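Side-chain contacts in protection of telomeres protein 1 (Schizosaccharomyces pombe, PDB 5USB), which binds single-stranded telomeric DNA to protect the 3'-terminal overhang of chromosomes, and regulates telomerase and telomere length: residues I22-W25 and N30-L33; K90-K95 and L102-H107. The protein carries 1 engineered substitution. One frame throughout, in Å; residues are numbered along the deposited sequence.

Contact 1: I22-W25 and N30-L33; sequences IKTW and NFTL. With nucleotides of chain B.
The nucleic-acid-binding end of a beta hairpin is held together where Trp25 pairs with Thr32, leaving the indole to grip bases beyond the sheet. Trp25 N donates to Thr32 O at 2.9 Å, and Thr32 N returns the bond to Trp25 O at 2.8 Å with an N-H...O angle of 156°. The same Trp25 O is gripped a second time by a water 2.9 Å away, which is also hydrogen-bonded to Asn30 OD1 and Thr32 OG1, so one solvent molecule links the Trp25 backbone to the side chains of Asn30 and Thr32. On the face carrying Thr24 and Leu33 the contact is apolar: Thr24 CG2 meets Leu33 CD2 at 3.6 Å, while the Phe31 ring comes in obliquely, with CZ 3.8 Å from Thr24 CB. Helix 72-77 packs against Phe31 as well. These strands, 14-26 and 31-36, are the first two of the OB-fold, and a classic beta bulge, with Ile22 and Lys23 both facing Tyr34, shifts the register of strand 14-26. Trp25 turns its ring away from strand 31-36 by holding CG opposite the backbone N (chi1 -174°). The indole is thereby sandwiched: guanine DG7 of chain B lies over one face, its C6 3.5 Å from Trp25 CD2, and thymine DT9 of chain B covers the other, with O4 3.3 Å from Trp25 CE3. The sugar oxygen O4' of DG8 of chain B approaches the ring edge in its plane. Lys23 reaches the two guanines by a largely extended chain that bends at its last torsion (chi4 72°), which brings NZ to 2.8 Å from N7 of DG7 of chain B in a hydrogen bond and close to N7 of DG8 of chain B.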
loop_
_atom_site.group_PDB
_atom_site.type_symbol
_atom_site.label_atom_id
_atom_site.label_comp_id
_atom_site.label_asym_id
_atom_site.label_seq_id
_atom_site.Cartn_x
_atom_site.Cartn_y
_atom_site.Cartn_z
ATOM N N ILE A 22 -6.520 -0.853 3.308
ATOM C CA ILE A 22 -7.108 -1.666 4.365
ATOM C C ILE A 22 -7.067 -0.958 5.701
ATOM O O ILE A 22 -8.037 -1.009 6.458
ATOM C CB ILE A 22 -6.393 -3.033 4.446
ATOM C CG1 ILE A 22 -6.479 -3.820 3.146
ATOM C CG2 ILE A 22 -6.984 -3.820 5.606
ATOM C CD1 ILE A 22 -7.906 -4.076 2.688
ATOM N N LYS A 23 -5.959 -0.289 5.986
ATOM C CA LYS A 23 -5.723 0.325 7.278
ATOM C C LYS A 23 -4.926 1.605 7.096
ATOM O O LYS A 23 -4.019 1.665 6.263
ATOM C CB LYS A 23 -4.949 -0.644 8.189
ATOM C CG LYS A 23 -4.636 -0.099 9.569
ATOM C CD LYS A 23 -3.919 -1.153 10.357
ATOM C CE LYS A 23 -3.369 -0.587 11.659
ATOM N NZ LYS A 23 -4.424 -0.318 12.619
ATOM N N THR A 24 -5.259 2.613 7.894
ATOM C CA THR A 24 -4.470 3.824 7.997
ATOM C C THR A 24 -4.081 4.054 9.443
ATOM O O THR A 24 -4.809 3.663 10.356
ATOM C CB THR A 24 -5.226 5.063 7.480
ATOM O OG1 THR A 24 -6.382 5.320 8.261
ATOM C CG2 THR A 24 -5.667 4.871 6.049
ATOM N N TRP A 25 -2.951 4.735 9.641
ATOM C CA TRP A 25 -2.513 5.139 10.971
ATOM C C TRP A 25 -1.715 6.422 10.865
ATOM O O TRP A 25 -0.666 6.452 10.217
ATOM C CB TRP A 25 -1.669 4.070 11.650
ATOM C CG TRP A 25 -1.356 4.458 13.052
ATOM C CD1 TRP A 25 -0.183 4.952 13.514
ATOM C CD2 TRP A 25 -2.242 4.398 14.176
ATOM N NE1 TRP A 25 -0.283 5.232 14.869
ATOM C CE2 TRP A 25 -1.535 4.885 15.290
ATOM C CE3 TRP A 25 -3.566 3.989 14.351
ATOM C CZ2 TRP A 25 -2.113 4.967 16.561
ATOM C CZ3 TRP A 25 -4.118 4.049 15.613
ATOM C CH2 TRP A 25 -3.388 4.553 16.699
ATOM N N ASN A 30 4.684 10.636 10.892
ATOM C CA ASN A 30 4.421 10.210 9.532
ATOM C C ASN A 30 2.993 9.673 9.435
ATOM O O ASN A 30 2.238 9.672 10.400
ATOM C CB ASN A 30 5.427 9.160 9.074
ATOM C CG ASN A 30 5.501 7.998 10.011
ATOM O OD1 ASN A 30 4.494 7.557 10.554
ATOM N ND2 ASN A 30 6.701 7.517 10.240
ATOM N N PHE A 31 2.612 9.273 8.227
ATOM C CA PHE A 31 1.321 8.644 7.978
ATOM C C PHE A 31 1.547 7.268 7.350
ATOM O O PHE A 31 2.365 7.127 6.423
ATOM C CB PHE A 31 0.488 9.515 7.020
ATOM C CG PHE A 31 -0.879 9.006 6.745
ATOM C CD1 PHE A 31 -1.806 8.844 7.764
ATOM C CD2 PHE A 31 -1.278 8.758 5.448
ATOM C CE1 PHE A 31 -3.114 8.393 7.464
ATOM C CE2 PHE A 31 -2.541 8.315 5.165
ATOM C CZ PHE A 31 -3.444 8.122 6.155
ATOM N N THR A 32 0.820 6.258 7.828
ATOM C CA THR A 32 1.051 4.898 7.360
ATOM C C THR A 32 -0.208 4.365 6.711
ATOM O O THR A 32 -1.307 4.572 7.219
ATOM C CB THR A 32 1.453 4.010 8.507
ATOM O OG1 THR A 32 2.659 4.514 9.082
ATOM C CG2 THR A 32 1.666 2.536 8.061
ATOM N N LEU A 33 -0.047 3.667 5.594
ATOM C CA LEU A 33 -1.117 2.978 4.899
ATOM C C LEU A 33 -0.763 1.504 4.806
ATOM O O LEU A 33 0.397 1.154 4.678
ATOM C CB LEU A 33 -1.298 3.495 3.432
ATOM C CG LEU A 33 -1.596 4.947 3.164
ATOM C CD1 LEU A 33 -1.430 5.215 1.653
ATOM C CD2 LEU A 33 -3.000 5.312 3.682
ATOM P P DG B 7 -5.138 -3.711 19.979
ATOM O OP1 DG B 7 -4.948 -4.234 21.349
ATOM O OP2 DG B 7 -6.377 -3.936 19.283
ATOM O "O5'" DG B 7 -4.919 -2.134 19.962
ATOM C "C5'" DG B 7 -4.022 -1.529 20.873
ATOM C "C4'" DG B 7 -3.843 -0.073 20.529
ATOM O "O4'" DG B 7 -3.007 0.024 19.359
ATOM C "C3'" DG B 7 -5.131 0.686 20.200
ATOM O "O3'" DG B 7 -5.142 1.898 20.930
ATOM C "C2'" DG B 7 -4.936 1.127 18.764
ATOM C "C1'" DG B 7 -3.443 1.120 18.610
ATOM N N9 DG B 7 -3.036 0.926 17.230
ATOM C C8 DG B 7 -3.799 0.423 16.210
ATOM N N7 DG B 7 -3.183 0.427 15.061
ATOM C C5 DG B 7 -1.943 0.976 15.339
ATOM C C6 DG B 7 -0.852 1.253 14.484
ATOM O O6 DG B 7 -0.750 1.030 13.281
ATOM N N1 DG B 7 0.214 1.816 15.177
ATOM C C2 DG B 7 0.217 2.092 16.519
ATOM N N2 DG B 7 1.332 2.642 17.004
ATOM N N3 DG B 7 -0.799 1.849 17.326
ATOM C C4 DG B 7 -1.840 1.297 16.674
ATOM P P DT B 9 -10.017 6.585 17.425
ATOM O OP1 DT B 9 -10.902 6.380 18.568
ATOM O OP2 DT B 9 -10.509 7.173 16.208
ATOM O "O5'" DT B 9 -8.826 7.512 17.897
ATOM C "C5'" DT B 9 -8.504 7.720 19.259
ATOM C "C4'" DT B 9 -7.169 8.417 19.348
ATOM O "O4'" DT B 9 -6.132 7.571 18.810
ATOM C "C3'" DT B 9 -7.079 9.692 18.527
ATOM O "O3'" DT B 9 -7.539 10.819 19.260
ATOM C "C2'" DT B 9 -5.595 9.809 18.267
ATOM C "C1'" DT B 9 -5.148 8.363 18.169
ATOM N N1 DT B 9 -5.030 7.917 16.776
ATOM C C2 DT B 9 -3.839 8.153 16.146
ATOM O O2 DT B 9 -2.899 8.688 16.692
ATOM N N3 DT B 9 -3.786 7.729 14.846
ATOM C C4 DT B 9 -4.799 7.138 14.123
ATOM O O4 DT B 9 -4.607 6.808 12.967
ATOM C C5 DT B 9 -6.026 6.926 14.844
ATOM C C7 DT B 9 -7.167 6.257 14.148
ATOM C C6 DT B 9 -6.083 7.328 16.117
ATOM P P DG B 8 -6.478 2.542 21.387
ATOM O OP1 DG B 8 -6.154 3.725 22.162
ATOM O OP2 DG B 8 -7.307 1.531 21.966
ATOM O "O5'" DG B 8 -7.243 2.930 20.049
ATOM C "C5'" DG B 8 -6.975 4.187 19.452
ATOM C "C4'" DG B 8 -7.567 4.269 18.066
ATOM O "O4'" DG B 8 -7.063 3.220 17.222
ATOM C "C3'" DG B 8 -9.089 4.190 17.977
ATOM O "O3'" DG B 8 -9.380 5.193 17.024
ATOM C "C2'" DG B 8 -9.337 2.817 17.368
ATOM C "C1'" DG B 8 -8.124 2.673 16.467
ATOM N N9 DG B 8 -7.701 1.347 16.022
ATOM C C8 DG B 8 -7.111 1.087 14.812
ATOM N N7 DG B 8 -6.728 -0.150 14.683
ATOM C C5 DG B 8 -7.066 -0.744 15.889
ATOM C C6 DG B 8 -6.897 -2.083 16.328
ATOM O O6 DG B 8 -6.399 -3.028 15.725
ATOM N N1 DG B 8 -7.385 -2.264 17.618
ATOM C C2 DG B 8 -7.960 -1.282 18.384
ATOM N N2 DG B 8 -8.368 -1.655 19.606
ATOM N N3 DG B 8 -8.121 -0.029 17.985
ATOM C C4 DG B 8 -7.651 0.170 16.736
HETATM O O HOH W 1 2.061 6.436 11.054
#

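Contact 2: K90-K95 and L102-H107; sequences KNVRTK and LECILH. With nucleotides of chain B.
Lys95 and Glu103 run side by side from a hydrogen-bonded pair of the antiparallel hairpin 92-96/102-106, part of the OB-fold barrel, and together read one guanine. From Lys95 CB the chain sets out with CG wedged between the backbone N and the carbonyl carbon (chi1 61°), which lays CG 3.6 Å from Glu103 CG. The next carbon, CD, presses on Ile105 CG1 at 3.4 Å, tighter than usual for two carbons. CE then passes 3.3 Å from Glu103 OE2, and NZ ends in a hydrogen bond to O6 of DG2 of chain B at 2.5 Å, a distance so short that it should be read with caution. NZ also makes a salt bridge with Glu103 OE2, though at 3.4 Å the hydrogen bond within it is weak. Replacing this lysine with a methionine would probably leave O6 of DG2 of chain B without this donor and the Glu103 carboxylate without this salt bridge. Glu103 completes the recognition: OE1 accepts from N1 of DG2 of chain B at 3.2 Å with an angle of 162°, and more weakly from N2, so lysine and glutamate between them address the whole Watson-Crick edge. On the opposite side of the sheet from Lys95 and Glu103, Val92 CG2 packs 3.5 Å from Cys104 SG, facing strand 14-26, while Val92 CG1 meets Leu106 CD1. Beyond the strand, His107 lies flat against Trp70, and its ND1 donates to O6 of G1 of chain B at 3.2 Å and, with weaker geometry, to N7 of the same base.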
loop_
_atom_site.group_PDB
_atom_site.type_symbol
_atom_site.label_atom_id
_atom_site.label_comp_id
_atom_site.label_asym_id
_atom_site.label_seq_id
_atom_site.Cartn_x
_atom_site.Cartn_y
_atom_site.Cartn_z
ATOM N N LYS A 90 2.460 5.741 -7.764
ATOM C CA LYS A 90 3.286 5.824 -8.960
ATOM C C LYS A 90 4.719 6.115 -8.560
ATOM O O LYS A 90 4.976 7.013 -7.756
ATOM C CB LYS A 90 2.754 6.898 -9.910
ATOM C CG LYS A 90 1.489 6.500 -10.592
ATOM C CD LYS A 90 0.936 7.590 -11.483
ATOM C CE LYS A 90 -0.417 7.230 -12.006
ATOM N NZ LYS A 90 -1.142 8.426 -12.547
ATOM N N ASN A 91 5.632 5.270 -9.042
ATOM C CA ASN A 91 7.065 5.473 -8.910
ATOM C C ASN A 91 7.513 5.513 -7.458
ATOM O O ASN A 91 8.456 6.212 -7.097
ATOM C CB ASN A 91 7.496 6.736 -9.663
ATOM C CG ASN A 91 7.107 6.668 -11.110
ATOM O OD1 ASN A 91 7.360 5.666 -11.765
ATOM N ND2 ASN A 91 6.403 7.686 -11.601
ATOM N N VAL A 92 6.882 4.711 -6.633
ATOM C CA VAL A 92 7.256 4.610 -5.239
ATOM C C VAL A 92 8.343 3.566 -5.084
ATOM O O VAL A 92 8.550 2.697 -5.931
ATOM C CB VAL A 92 6.026 4.302 -4.365
ATOM C CG1 VAL A 92 5.040 5.446 -4.440
ATOM C CG2 VAL A 92 5.370 3.001 -4.784
ATOM N N ARG A 93 9.102 3.744 -4.027
ATOM C CA ARG A 93 10.281 2.975 -3.724
ATOM C C ARG A 93 9.957 1.875 -2.729
ATOM O O ARG A 93 9.135 2.063 -1.823
ATOM C CB ARG A 93 11.307 3.935 -3.139
ATOM C CG ARG A 93 12.618 3.389 -2.938
ATOM C CD ARG A 93 13.343 3.213 -4.230
ATOM N NE ARG A 93 14.451 2.362 -3.904
ATOM C CZ ARG A 93 15.279 1.786 -4.753
ATOM N NH1 ARG A 93 15.171 1.941 -6.082
ATOM N NH2 ARG A 93 16.214 1.024 -4.214
ATOM N N THR A 94 10.554 0.707 -2.912
ATOM C CA THR A 94 10.401 -0.358 -1.939
ATOM C C THR A 94 11.718 -0.619 -1.215
ATOM O O THR A 94 12.809 -0.313 -1.705
ATOM C CB THR A 94 9.950 -1.646 -2.607
ATOM O OG1 THR A 94 11.004 -2.091 -3.461
ATOM C CG2 THR A 94 8.724 -1.421 -3.426
ATOM N N LYS A 95 11.601 -1.174 -0.020
ATOM C CA LYS A 95 12.762 -1.547 0.768
ATOM C C LYS A 95 12.382 -2.741 1.616
ATOM O O LYS A 95 11.244 -3.231 1.586
ATOM C CB LYS A 95 13.263 -0.392 1.637
ATOM C CG LYS A 95 12.264 0.110 2.654
ATOM C CD LYS A 95 12.843 1.195 3.533
ATOM C CE LYS A 95 13.747 0.625 4.594
ATOM N NZ LYS A 95 13.699 1.464 5.805
ATOM N N LEU A 102 9.041 -6.652 3.145
ATOM C CA LEU A 102 8.894 -5.596 2.161
ATOM C C LEU A 102 8.062 -4.459 2.733
ATOM O O LEU A 102 7.094 -4.685 3.474
ATOM C CB LEU A 102 8.207 -6.152 0.920
ATOM C CG LEU A 102 8.983 -6.327 -0.363
ATOM C CD1 LEU A 102 8.034 -6.775 -1.483
ATOM C CD2 LEU A 102 9.693 -5.067 -0.748
ATOM N N GLU A 103 8.447 -3.238 2.401
ATOM C CA GLU A 103 7.624 -2.091 2.701
ATOM C C GLU A 103 7.839 -1.056 1.604
ATOM O O GLU A 103 8.786 -1.129 0.824
ATOM C CB GLU A 103 7.930 -1.517 4.098
ATOM C CG GLU A 103 9.379 -1.165 4.323
ATOM C CD GLU A 103 9.658 -0.568 5.698
ATOM O OE1 GLU A 103 8.707 -0.348 6.473
ATOM O OE2 GLU A 103 10.849 -0.314 5.983
ATOM N N CYS A 104 6.903 -0.124 1.527
ATOM C CA CYS A 104 6.939 0.968 0.572
ATOM C C CYS A 104 7.162 2.278 1.316
ATOM O O CYS A 104 6.578 2.508 2.377
ATOM C CB CYS A 104 5.634 0.971 -0.221
ATOM S SG CYS A 104 5.356 2.321 -1.327
ATOM N N ILE A 105 7.993 3.144 0.732
ATOM C CA ILE A 105 8.429 4.367 1.379
ATOM C C ILE A 105 8.195 5.528 0.435
ATOM O O ILE A 105 8.527 5.447 -0.754
ATOM C CB ILE A 105 9.911 4.287 1.763
ATOM C CG1 ILE A 105 10.153 3.148 2.750
ATOM C CG2 ILE A 105 10.341 5.606 2.324
ATOM C CD1 ILE A 105 9.395 3.237 4.030
ATOM N N LEU A 106 7.622 6.614 0.967
ATOM C CA LEU A 106 7.539 7.885 0.245
ATOM C C LEU A 106 8.252 8.949 1.087
ATOM O O LEU A 106 7.708 9.507 2.041
ATOM C CB LEU A 106 6.098 8.262 -0.075
ATOM C CG LEU A 106 5.388 7.488 -1.170
ATOM C CD1 LEU A 106 4.978 6.120 -0.689
ATOM C CD2 LEU A 106 4.200 8.227 -1.671
ATOM N N HIS A 107 9.511 9.187 0.743
ATOM C CA HIS A 107 10.329 10.175 1.421
ATOM C C HIS A 107 9.988 11.572 0.910
ATOM O O HIS A 107 9.627 11.758 -0.237
ATOM C CB HIS A 107 11.822 9.900 1.170
ATOM C CG HIS A 107 12.361 8.691 1.882
ATOM N ND1 HIS A 107 12.566 8.658 3.245
ATOM C CD2 HIS A 107 12.802 7.500 1.406
ATOM C CE1 HIS A 107 13.076 7.485 3.582
ATOM N NE2 HIS A 107 13.230 6.766 2.483
ATOM P P DG B 2 15.204 7.443 12.979
ATOM O OP1 DG B 2 15.510 8.312 14.132
ATOM O OP2 DG B 2 16.182 6.460 12.500
ATOM O "O5'" DG B 2 13.851 6.681 13.311
ATOM C "C5'" DG B 2 12.721 7.395 13.803
ATOM C "C4'" DG B 2 11.503 6.510 13.701
ATOM O "O4'" DG B 2 10.931 6.542 12.381
ATOM C "C3'" DG B 2 11.782 5.038 13.944
ATOM O "O3'" DG B 2 11.811 4.875 15.349
ATOM C "C2'" DG B 2 10.578 4.389 13.287
ATOM C "C1'" DG B 2 10.319 5.284 12.091
ATOM N N9 DG B 2 10.883 4.803 10.838
ATOM C C8 DG B 2 12.022 5.274 10.250
ATOM N N7 DG B 2 12.306 4.679 9.128
ATOM C C5 DG B 2 11.312 3.728 8.986
ATOM C C6 DG B 2 11.106 2.771 7.966
ATOM O O6 DG B 2 11.766 2.589 6.944
ATOM N N1 DG B 2 9.985 1.988 8.218
ATOM C C2 DG B 2 9.154 2.134 9.300
ATOM N N2 DG B 2 8.114 1.305 9.358
ATOM N N3 DG B 2 9.340 3.023 10.262
ATOM C C4 DG B 2 10.428 3.785 10.039
ATOM O "O5'" G B 1 17.468 7.494 8.478
ATOM C "C5'" G B 1 16.054 7.693 8.460
ATOM C "C4'" G B 1 15.658 8.460 9.690
ATOM O "O4'" G B 1 15.119 9.747 9.322
ATOM C "C3'" G B 1 14.577 7.835 10.537
ATOM O "O3'" G B 1 14.806 8.375 11.802
ATOM C "C2'" G B 1 13.283 8.363 9.906
ATOM O "O2'" G B 1 12.109 8.616 10.651
ATOM C "C1'" G B 1 13.708 9.703 9.341
ATOM N N9 G B 1 13.249 9.865 7.977
ATOM C C8 G B 1 13.526 9.053 6.907
ATOM N N7 G B 1 13.035 9.498 5.786
ATOM C C5 G B 1 12.421 10.690 6.135
ATOM C C6 G B 1 11.714 11.619 5.339
ATOM O O6 G B 1 11.502 11.579 4.134
ATOM N N1 G B 1 11.232 12.682 6.095
ATOM C C2 G B 1 11.402 12.824 7.448
ATOM N N2 G B 1 10.853 13.908 8.004
ATOM N N3 G B 1 12.065 11.964 8.204
ATOM C C4 G B 1 12.542 10.926 7.485
#

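In the fold
Both contacts pair neighbouring strands of one curled sheet, strands 14-26 and 92-96 being adjacent in it, yet their centres lie about 14 Å apart and their nearest atoms about 7 Å. Contact 1 is only partly buried, near the turn of its hairpin, whereas contact 2 is mostly buried, with exposed Arg93 as an exception. The principle illustrated is that one beta-barrel can present different chemistry to a single strand of nucleic acid: contact 1 seizes the later bases chiefly by aromatic sandwiching, and contact 2 reads the first two guanines by charge and hydrogen bonding. In each, a threonine sits among the largely apolar side chains of the other face.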